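PDB 1W23: phosphoserine aminotransferase from Bacillus alcalophilus, which catalyses the pyridoxal-phosphate-dependent, reversible transfer of the amino group between phosphoserine and 2-oxoglutarate, giving 3-phosphohydroxypyruvate and glutamate in the second step of serine biosynthesis. Local coordinates for residues Q266-A271 and R294-V299; G283-H288 and V299-R304; Q310-K315 and R350-Q355. One frame throughout, in Å; residues are numbered along the deposited sequence. Where two conformers were deposited one is given.

Contact 1: residues Q266-A271 and R294-V299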
loop_
_atom_site.group_PDB
_atom_site.type_symbol
_atom_site.label_atom_id
_atom_site.label_comp_id
_atom_site.label_asym_id
_atom_site.label_seq_id
_atom_site.Cartn_x
_atom_site.Cartn_y
_atom_site.Cartn_z
ATOM N N GLN A 266 -0.011 -28.553 -10.739
ATOM C CA GLN A 266 0.980 -27.845 -11.509
ATOM C C GLN A 266 2.214 -27.574 -10.664
ATOM O O GLN A 266 3.358 -27.743 -11.132
ATOM C CB GLN A 266 0.439 -26.521 -12.045
ATOM C CG GLN A 266 -0.638 -26.590 -13.109
ATOM C CD GLN A 266 -0.021 -26.639 -14.503
ATOM O OE1 GLN A 266 0.340 -27.718 -14.967
ATOM N NE2 GLN A 266 0.160 -25.562 -15.254
ATOM N N ASN A 267 2.019 -27.130 -9.445
ATOM C CA ASN A 267 3.109 -26.738 -8.553
ATOM C C ASN A 267 3.947 -27.970 -8.165
ATOM O O ASN A 267 5.187 -27.898 -8.120
ATOM C CB ASN A 267 2.570 -26.025 -7.325
ATOM C CG ASN A 267 2.057 -24.616 -7.655
ATOM O OD1 ASN A 267 2.450 -24.004 -8.629
ATOM N ND2 ASN A 267 1.157 -24.126 -6.778
ATOM N N GLU A 268 3.258 -29.078 -7.873
ATOM C CA GLU A 268 4.011 -30.304 -7.565
ATOM C C GLU A 268 4.861 -30.733 -8.769
ATOM O O GLU A 268 5.998 -31.167 -8.593
ATOM C CB GLU A 268 3.033 -31.399 -7.125
ATOM C CG GLU A 268 2.419 -31.107 -5.764
ATOM C CD GLU A 268 1.326 -31.982 -5.261
ATOM O OE1 GLU A 268 0.712 -31.703 -4.213
ATOM O OE2 GLU A 268 1.067 -33.009 -5.924
ATOM N N GLU A 269 4.336 -30.659 -9.976
ATOM C CA GLU A 269 5.082 -31.074 -11.145
ATOM C C GLU A 269 6.295 -30.181 -11.353
ATOM O O GLU A 269 7.408 -30.695 -11.653
ATOM C CB GLU A 269 4.196 -31.023 -12.389
ATOM C CG GLU A 269 4.878 -31.597 -13.560
ATOM C CD GLU A 269 4.138 -31.756 -14.856
ATOM O OE1 GLU A 269 2.927 -31.483 -14.858
ATOM O OE2 GLU A 269 4.918 -32.206 -15.782
ATOM N N LYS A 270 6.157 -28.874 -11.252
ATOM C CA LYS A 270 7.275 -28.012 -11.576
ATOM C C LYS A 270 8.341 -28.102 -10.459
ATOM O O LYS A 270 9.517 -28.108 -10.778
ATOM C CB LYS A 270 6.783 -26.694 -12.019
ATOM C CG LYS A 270 6.284 -25.763 -11.048
ATOM C CD LYS A 270 5.463 -24.577 -11.710
ATOM C CE LYS A 270 5.671 -23.430 -10.769
ATOM N NZ LYS A 270 4.928 -23.437 -9.493
ATOM N N ALA A 271 7.945 -28.246 -9.189
ATOM C CA ALA A 271 8.913 -28.456 -8.130
ATOM C C ALA A 271 9.684 -29.745 -8.359
ATOM O O ALA A 271 10.903 -29.785 -8.139
ATOM C CB ALA A 271 8.205 -28.461 -6.771
ATOM N N ARG A 294 10.520 -30.226 2.200
ATOM C CA ARG A 294 10.811 -29.436 0.993
ATOM C C ARG A 294 9.646 -28.572 0.570
ATOM O O ARG A 294 8.545 -29.070 0.379
ATOM C CB ARG A 294 11.159 -30.359 -0.158
ATOM C CG ARG A 294 12.619 -30.798 -0.152
ATOM C CD ARG A 294 12.909 -31.897 -1.158
ATOM N NE ARG A 294 14.370 -32.015 -1.333
ATOM C CZ ARG A 294 14.947 -32.826 -2.234
ATOM N NH1 ARG A 294 14.221 -33.706 -2.946
ATOM N NH2 ARG A 294 16.282 -32.760 -2.352
ATOM N N SER A 295 9.902 -27.281 0.378
ATOM C CA SER A 295 8.908 -26.357 -0.107
ATOM C C SER A 295 8.636 -26.580 -1.592
ATOM O O SER A 295 9.520 -26.826 -2.408
ATOM C CB SER A 295 9.440 -24.932 0.093
ATOM O OG SER A 295 8.568 -23.957 -0.509
ATOM N N LEU A 296 7.358 -26.433 -1.969
ATOM C CA LEU A 296 6.913 -26.381 -3.358
ATOM C C LEU A 296 7.038 -25.005 -3.968
ATOM O O LEU A 296 6.820 -24.857 -5.172
ATOM C CB LEU A 296 5.471 -26.902 -3.450
ATOM C CG LEU A 296 5.311 -28.368 -3.057
ATOM C CD1 LEU A 296 3.825 -28.712 -2.998
ATOM C CD2 LEU A 296 6.040 -29.293 -4.020
ATOM N N MET A 297 7.342 -23.987 -3.161
ATOM C CA MET A 297 7.351 -22.580 -3.549
ATOM C C MET A 297 8.756 -21.958 -3.671
ATOM O O MET A 297 8.959 -21.102 -4.530
ATOM C CB MET A 297 6.526 -21.777 -2.520
ATOM C CG MET A 297 5.057 -22.126 -2.509
ATOM S SD MET A 297 4.066 -21.476 -3.883
ATOM C CE MET A 297 3.935 -22.872 -5.011
ATOM N N ASN A 298 9.693 -22.373 -2.796
ATOM C CA ASN A 298 11.040 -21.840 -2.805
ATOM C C ASN A 298 12.024 -22.987 -2.656
ATOM O O ASN A 298 12.031 -23.642 -1.646
ATOM C CB ASN A 298 11.285 -20.811 -1.684
ATOM C CG ASN A 298 10.260 -19.698 -1.681
ATOM O OD1 ASN A 298 9.272 -19.785 -0.924
ATOM N ND2 ASN A 298 10.467 -18.622 -2.433
ATOM N N VAL A 299 12.836 -23.228 -3.706
ATOM C CA VAL A 299 13.789 -24.340 -3.711
ATOM C C VAL A 299 15.174 -23.791 -3.422
ATOM O O VAL A 299 15.753 -23.044 -4.232
ATOM C CB VAL A 299 13.764 -25.087 -5.058
ATOM C CG1 VAL A 299 14.768 -26.224 -5.008
ATOM C CG2 VAL A 299 12.379 -25.571 -5.430
HETATM O O HOH W 1 5.870 -25.116 -7.770
#

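Contact 2: residues G283-H288 and V299-R304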
loop_
_atom_site.group_PDB
_atom_site.type_symbol
_atom_site.label_atom_id
_atom_site.label_comp_id
_atom_site.label_asym_id
_atom_site.label_seq_id
_atom_site.Cartn_x
_atom_site.Cartn_y
_atom_site.Cartn_z
ATOM N N GLY A 283 25.307 -35.065 -5.598
ATOM C CA GLY A 283 25.888 -34.144 -4.629
ATOM C C GLY A 283 26.457 -32.879 -5.232
ATOM O O GLY A 283 26.968 -32.015 -4.486
ATOM N N PHE A 284 26.435 -32.694 -6.548
ATOM C CA PHE A 284 26.915 -31.440 -7.133
ATOM C C PHE A 284 26.054 -30.266 -6.676
ATOM O O PHE A 284 26.583 -29.159 -6.447
ATOM C CB PHE A 284 26.966 -31.598 -8.641
ATOM C CG PHE A 284 27.621 -30.401 -9.345
ATOM C CD1 PHE A 284 28.987 -30.421 -9.644
ATOM C CD2 PHE A 284 26.858 -29.299 -9.692
ATOM C CE1 PHE A 284 29.574 -29.335 -10.279
ATOM C CE2 PHE A 284 27.459 -28.222 -10.315
ATOM C CZ PHE A 284 28.798 -28.236 -10.624
ATOM N N TYR A 285 24.740 -30.469 -6.588
ATOM C CA TYR A 285 23.793 -29.550 -5.973
ATOM C C TYR A 285 23.285 -30.200 -4.703
ATOM O O TYR A 285 22.929 -31.406 -4.748
ATOM C CB TYR A 285 22.592 -29.229 -6.898
ATOM C CG TYR A 285 23.029 -28.669 -8.225
ATOM C CD1 TYR A 285 22.998 -29.433 -9.374
ATOM C CD2 TYR A 285 23.510 -27.382 -8.360
ATOM C CE1 TYR A 285 23.395 -28.944 -10.622
ATOM C CE2 TYR A 285 23.932 -26.870 -9.570
ATOM C CZ TYR A 285 23.887 -27.659 -10.716
ATOM O OH TYR A 285 24.349 -27.132 -11.894
ATOM N N VAL A 286 23.178 -29.485 -3.607
ATOM C CA VAL A 286 22.722 -29.967 -2.325
ATOM C C VAL A 286 21.592 -29.068 -1.839
ATOM O O VAL A 286 21.771 -27.844 -1.624
ATOM C CB VAL A 286 23.826 -30.014 -1.276
ATOM C CG1 VAL A 286 23.298 -30.465 0.060
ATOM C CG2 VAL A 286 24.964 -30.899 -1.759
ATOM N N GLY A 287 20.388 -29.656 -1.676
ATOM C CA GLY A 287 19.275 -28.865 -1.141
ATOM C C GLY A 287 19.489 -28.578 0.331
ATOM O O GLY A 287 19.995 -29.421 1.099
ATOM N N HIS A 288 19.021 -27.418 0.767
ATOM C CA HIS A 288 19.052 -27.059 2.192
ATOM C C HIS A 288 18.057 -27.870 3.020
ATOM O O HIS A 288 18.351 -28.298 4.138
ATOM C CB HIS A 288 18.801 -25.549 2.356
ATOM C CG HIS A 288 18.772 -25.163 3.801
ATOM N ND1 HIS A 288 19.909 -25.056 4.539
ATOM C CD2 HIS A 288 17.747 -24.911 4.678
ATOM C CE1 HIS A 288 19.623 -24.741 5.815
ATOM N NE2 HIS A 288 18.333 -24.684 5.927
ATOM N N VAL A 299 12.836 -23.228 -3.706
ATOM C CA VAL A 299 13.789 -24.340 -3.711
ATOM C C VAL A 299 15.174 -23.791 -3.422
ATOM O O VAL A 299 15.753 -23.044 -4.232
ATOM C CB VAL A 299 13.764 -25.087 -5.058
ATOM C CG1 VAL A 299 14.768 -26.224 -5.008
ATOM C CG2 VAL A 299 12.379 -25.571 -5.430
ATOM N N THR A 300 15.709 -24.153 -2.263
ATOM C CA THR A 300 16.989 -23.612 -1.793
ATOM C C THR A 300 18.097 -24.649 -1.928
ATOM O O THR A 300 17.931 -25.834 -1.550
ATOM C CB THR A 300 16.846 -23.106 -0.351
ATOM O OG1 THR A 300 16.318 -24.168 0.437
ATOM C CG2 THR A 300 15.954 -21.873 -0.283
ATOM N N PHE A 301 19.262 -24.242 -2.463
ATOM C CA PHE A 301 20.327 -25.214 -2.677
ATOM C C PHE A 301 21.669 -24.473 -2.789
ATOM O O PHE A 301 21.737 -23.282 -3.028
ATOM C CB PHE A 301 20.107 -26.086 -3.899
ATOM C CG PHE A 301 19.980 -25.355 -5.221
ATOM C CD1 PHE A 301 21.102 -25.247 -6.058
ATOM C CD2 PHE A 301 18.806 -24.779 -5.647
ATOM C CE1 PHE A 301 21.035 -24.590 -7.280
ATOM C CE2 PHE A 301 18.739 -24.153 -6.899
ATOM C CZ PHE A 301 19.857 -24.073 -7.694
ATOM N N ASN A 302 22.733 -25.266 -2.614
ATOM C CA ASN A 302 24.121 -24.804 -2.766
ATOM C C ASN A 302 24.867 -25.781 -3.665
ATOM O O ASN A 302 24.537 -26.966 -3.710
ATOM C CB ASN A 302 24.856 -24.742 -1.399
ATOM C CG ASN A 302 24.473 -23.572 -0.568
ATOM O OD1 ASN A 302 25.120 -22.505 -0.706
ATOM N ND2 ASN A 302 23.458 -23.706 0.283
ATOM N N LEU A 303 25.938 -25.311 -4.274
ATOM C CA LEU A 303 26.944 -26.138 -4.921
ATOM C C LEU A 303 27.981 -26.513 -3.868
ATOM O O LEU A 303 27.848 -26.190 -2.687
ATOM C CB LEU A 303 27.498 -25.427 -6.160
ATOM C CG LEU A 303 26.556 -25.389 -7.374
ATOM C CD1 LEU A 303 25.378 -24.426 -7.212
ATOM C CD2 LEU A 303 27.358 -25.044 -8.635
ATOM N N ARG A 304 29.064 -27.230 -4.247
ATOM C CA ARG A 304 29.989 -27.736 -3.232
ATOM C C ARG A 304 30.858 -26.675 -2.565
ATOM O O ARG A 304 31.443 -26.931 -1.496
ATOM C CB ARG A 304 30.920 -28.808 -3.836
ATOM C CG ARG A 304 30.267 -30.175 -3.983
ATOM C CD ARG A 304 31.301 -31.283 -4.265
ATOM N NE ARG A 304 30.658 -32.600 -4.150
ATOM C CZ ARG A 304 30.079 -33.240 -5.188
ATOM N NH1 ARG A 304 30.129 -32.736 -6.427
ATOM N NH2 ARG A 304 29.469 -34.390 -4.915
HETATM O O HOH W 2 29.189 -28.356 -6.857
HETATM O O HOH W 3 22.497 -26.479 0.801
#

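Contact 3: residues Q310-K315 and R350-Q355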
loop_
_atom_site.group_PDB
_atom_site.type_symbol
_atom_site.label_atom_id
_atom_site.label_comp_id
_atom_site.label_asym_id
_atom_site.label_seq_id
_atom_site.Cartn_x
_atom_site.Cartn_y
_atom_site.Cartn_z
ATOM N N GLN A 310 29.121 -18.996 -7.007
ATOM C CA GLN A 310 29.260 -17.729 -7.734
ATOM C C GLN A 310 29.270 -17.937 -9.240
ATOM O O GLN A 310 28.611 -17.206 -9.987
ATOM C CB GLN A 310 30.533 -16.995 -7.272
ATOM C CG GLN A 310 30.665 -16.587 -5.842
ATOM C CD GLN A 310 32.141 -16.334 -5.397
ATOM O OE1 GLN A 310 33.232 -16.404 -5.990
ATOM N NE2 GLN A 310 32.272 -15.979 -4.095
ATOM N N GLN A 311 30.005 -18.952 -9.689
ATOM C CA GLN A 311 30.120 -19.242 -11.098
ATOM C C GLN A 311 28.773 -19.661 -11.664
ATOM O O GLN A 311 28.382 -19.214 -12.767
ATOM C CB GLN A 311 31.182 -20.317 -11.314
ATOM C CG GLN A 311 32.595 -19.828 -11.054
ATOM C CD GLN A 311 33.568 -20.997 -10.881
ATOM O OE1 GLN A 311 33.259 -22.162 -11.109
ATOM N NE2 GLN A 311 34.769 -20.611 -10.452
ATOM N N PHE A 312 28.051 -20.509 -10.939
ATOM C CA PHE A 312 26.692 -20.929 -11.389
ATOM C C PHE A 312 25.768 -19.751 -11.492
ATOM O O PHE A 312 25.056 -19.590 -12.469
ATOM C CB PHE A 312 26.182 -21.996 -10.386
ATOM C CG PHE A 312 24.742 -22.371 -10.673
ATOM C CD1 PHE A 312 24.396 -23.177 -11.729
ATOM C CD2 PHE A 312 23.746 -21.883 -9.862
ATOM C CE1 PHE A 312 23.047 -23.474 -11.981
ATOM C CE2 PHE A 312 22.427 -22.180 -10.132
ATOM C CZ PHE A 312 22.066 -22.962 -11.194
ATOM N N LEU A 313 25.722 -18.914 -10.436
ATOM C CA LEU A 313 24.786 -17.781 -10.438
ATOM C C LEU A 313 25.134 -16.788 -11.543
ATOM O O LEU A 313 24.259 -16.189 -12.182
ATOM C CB LEU A 313 24.740 -17.115 -9.069
ATOM C CG LEU A 313 24.036 -17.960 -7.989
ATOM C CD1 LEU A 313 24.304 -17.368 -6.617
ATOM C CD2 LEU A 313 22.541 -18.071 -8.285
ATOM N N ALA A 314 26.441 -16.614 -11.838
ATOM C CA ALA A 314 26.843 -15.739 -12.929
ATOM C C ALA A 314 26.425 -16.304 -14.287
ATOM O O ALA A 314 25.969 -15.543 -15.138
ATOM C CB ALA A 314 28.366 -15.474 -12.894
ATOM N N LYS A 315 26.547 -17.590 -14.457
ATOM C CA LYS A 315 26.131 -18.214 -15.707
ATOM C C LYS A 315 24.636 -18.096 -15.851
ATOM O O LYS A 315 24.102 -17.816 -16.934
ATOM C CB LYS A 315 26.578 -19.687 -15.725
ATOM C CG LYS A 315 26.229 -20.424 -16.985
ATOM C CD LYS A 315 26.979 -19.866 -18.160
ATOM C CE LYS A 315 26.642 -20.699 -19.380
ATOM N NZ LYS A 315 27.176 -20.061 -20.620
ATOM N N ARG A 350 16.465 -26.666 -15.130
ATOM C CA ARG A 350 17.044 -28.025 -15.136
ATOM C C ARG A 350 18.144 -28.115 -16.196
ATOM O O ARG A 350 19.236 -28.647 -15.914
ATOM C CB ARG A 350 15.951 -29.059 -15.370
ATOM C CG ARG A 350 16.484 -30.422 -15.743
ATOM C CD ARG A 350 15.361 -31.462 -15.783
ATOM N NE ARG A 350 15.756 -32.781 -16.186
ATOM C CZ ARG A 350 16.202 -33.714 -15.347
ATOM N NH1 ARG A 350 16.323 -33.501 -14.021
ATOM N NH2 ARG A 350 16.534 -34.882 -15.924
ATOM N N GLU A 351 17.901 -27.641 -17.397
ATOM C CA GLU A 351 18.884 -27.753 -18.464
ATOM C C GLU A 351 20.153 -26.961 -18.125
ATOM O O GLU A 351 21.288 -27.426 -18.340
ATOM C CB GLU A 351 18.225 -27.269 -19.790
ATOM C CG GLU A 351 17.182 -28.312 -20.264
ATOM C CD GLU A 351 16.335 -27.947 -21.422
ATOM O OE1 GLU A 351 15.479 -28.758 -21.891
ATOM O OE2 GLU A 351 16.488 -26.816 -21.961
ATOM N N LEU A 352 20.002 -25.753 -17.570
ATOM C CA LEU A 352 21.150 -24.975 -17.122
ATOM C C LEU A 352 21.942 -25.749 -16.091
ATOM O O LEU A 352 23.180 -25.814 -16.143
ATOM C CB LEU A 352 20.645 -23.661 -16.516
ATOM C CG LEU A 352 21.671 -22.740 -15.855
ATOM C CD1 LEU A 352 22.245 -21.739 -16.839
ATOM C CD2 LEU A 352 21.088 -21.852 -14.761
ATOM N N MET A 353 21.233 -26.301 -15.113
ATOM C CA MET A 353 21.879 -27.026 -14.025
ATOM C C MET A 353 22.642 -28.258 -14.523
ATOM O O MET A 353 23.775 -28.558 -14.070
ATOM C CB MET A 353 20.867 -27.422 -12.950
ATOM C CG MET A 353 20.365 -26.220 -12.153
ATOM S SD MET A 353 18.999 -26.529 -11.036
ATOM C CE MET A 353 19.837 -27.424 -9.684
ATOM N N ILE A 354 22.047 -29.009 -15.434
ATOM C CA ILE A 354 22.704 -30.211 -15.970
ATOM C C ILE A 354 23.941 -29.811 -16.746
ATOM O O ILE A 354 25.015 -30.389 -16.587
ATOM C CB ILE A 354 21.725 -31.046 -16.805
ATOM C CG1 ILE A 354 20.652 -31.668 -15.918
ATOM C CG2 ILE A 354 22.487 -32.133 -17.607
ATOM C CD1 ILE A 354 19.515 -32.287 -16.665
ATOM N N GLN A 355 23.806 -28.802 -17.603
ATOM C CA GLN A 355 24.940 -28.374 -18.418
ATOM C C GLN A 355 26.070 -27.837 -17.553
ATOM O O GLN A 355 27.250 -28.144 -17.800
ATOM C CB GLN A 355 24.472 -27.352 -19.479
ATOM C CG GLN A 355 25.601 -26.798 -20.370
ATOM C CD GLN A 355 25.164 -25.662 -21.295
ATOM O OE1 GLN A 355 24.122 -25.670 -21.964
ATOM N NE2 GLN A 355 25.937 -24.591 -21.329
#

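Contact 1: residues Q266-A271 and R294-V299
A271, on helix 259-279, comes within 5.6 Å of L296, CA to CA, where the chain turns through residues 294-297 and enters strand 298-302. L296 carries the apolar part of the contact, its two methyls reaching different residues one turn apart on the helix. CD2 of L296 meets CB of A271 at 3.6 Å; alanine suits this place because its short side chain admits the turn close to the helix. The other methyl, L296 CD1, lies 3.9 Å from E268 CG, so the glutamate, an exposed residue, offers its aliphatic stem to the leucine. M297 starts away from the helix, but its chain bends at chi2 (-75°) and chi3 (99°) and swings CE back against the amide of N267, 3.5 Å from ND2. That is a van der Waals touch: ND2 has its hydrogen-bonding partners in N339 OD1 and S179 O, and OD1 of N267 accepts from K270 NZ at 2.7 Å, which helps fix the amide. A water accepts from K270 NZ at 2.6 Å and lies within hydrogen-bonding distance of both N267 O and L296 O. Before the strand, S295 OG accepts from the backbone N of M297 and of N298, the first bond making an ST turn; S295 OG and N298 OD1 both bond N150, a residue of the cofactor pocket. Between these six-residue segments the join is thus apolar touch plus a water, whereas direct polar ties come farther along the same helix, from S295 O to Y275 and from R294 to D279.

Contact 2: residues G283-H288 and V299-R304
F284 swings CG away from its backbone N (chi1 -173°), and L303, with CG turned away from its own carbonyl carbon (chi1 -74°), sets a methyl against that ring: F284 CE2 and L303 CD2 are 3.6 Å apart. The two residues lie at the open end of an antiparallel beta hairpin, strand 286-287 beside strand 298-302, at the edge of the three-stranded sheet. V286 and N302 form a hydrogen-bonded pair, with V286 N giving to N302 O and N302 N giving to V286 O, both 2.9 Å; G287 faces F301 in the non-hydrogen-bonded pair that follows, and H288 N gives to T300 O at 3.0 Å. L303 also runs alongside Y285, its CD1 at the ring edge, 3.7 Å from CD2 of Y285. A branched leucine suits this place because one methyl serves each ring. Cut back to an alanine, this side chain would lose both methyls, and a gap would probably open between the F284 and Y285 rings and F312 of helix 306-318. The Y285 hydroxyl bonds to M353 O, so this ring spans from the hairpin to helix 343-359. F301 stands at a steep angle to Y285, the ring planes 89° apart. At the same open end R304 lays its guanidinium over the peptide of G283, while NH2 bonds to N282 O. Glycine fits there: a CB would clash with that NH2 and with the preceding carbonyl. G283 O itself lies 3.4 Å above the R304 guanidinium plane, over its centre.

Contact 3: residues Q310-K315 and R350-Q355
F312 and L352 meet between helices 306-318 and 343-359; the axes of segments 310-315 and 350-355 approach to 11.1 Å, with N-to-C directions 137° apart, nearer antiparallel than parallel. This helix pair belongs to the small C-terminal domain found in fold-type I aminotransferases, where helices lie on one side of a short antiparallel sheet. Along 310-315, F312 comes first. Its chi1 of 174° carries the ring off to the flank of its helix, and the far end of the ring enters the space beside L352 and M353. CE1 of F312 lies 3.8 Å from L352 CD2, and CZ of F312 lies 3.8 Å from M353 CG, so a methyl of the branched leucine and a methylene of the methionine share one end of the ring. Phenylalanine suits the place because it is long enough to bridge backbones whose nearest CA atoms, those of F312 and M353, are 8.2 Å apart. The ring also meets F356 of the same partner helix edge-to-face, and it touches F301 of the sheet, which joins the helix pair to the strands. One turn on, K315 points toward the second helix at the solvent side of the pair. Its ammonium group goes on to a salt bridge with E318; a lysine can thus be apolar along its methylenes and charged at its end. CG of K315 passes L352 CD1 loosely, at 4.2 Å.

All three contacts lie on the same side of the chain's centre. Contacts 1 and 2 share V299 and strand 298-302, with centres 15 Å apart, and their segments alternate along the sequence: helix 259-279, strand 286-287, then the common strand. Contact 3 follows both in series, and its centre is 12 Å from that of contact 2 and 19 Å from that of contact 1. Contacts 2 and 3 touch directly, through packing of L303 on F312 and of F301 on M353 and through the Y285-M353 hydrogen bond, whereas contacts 1 and 3 stay about 7 Å apart at their nearest atoms. Strand 298-302 thus runs from the neighbourhood of the cofactor, near contact 1, out to the helix pair of contact 3.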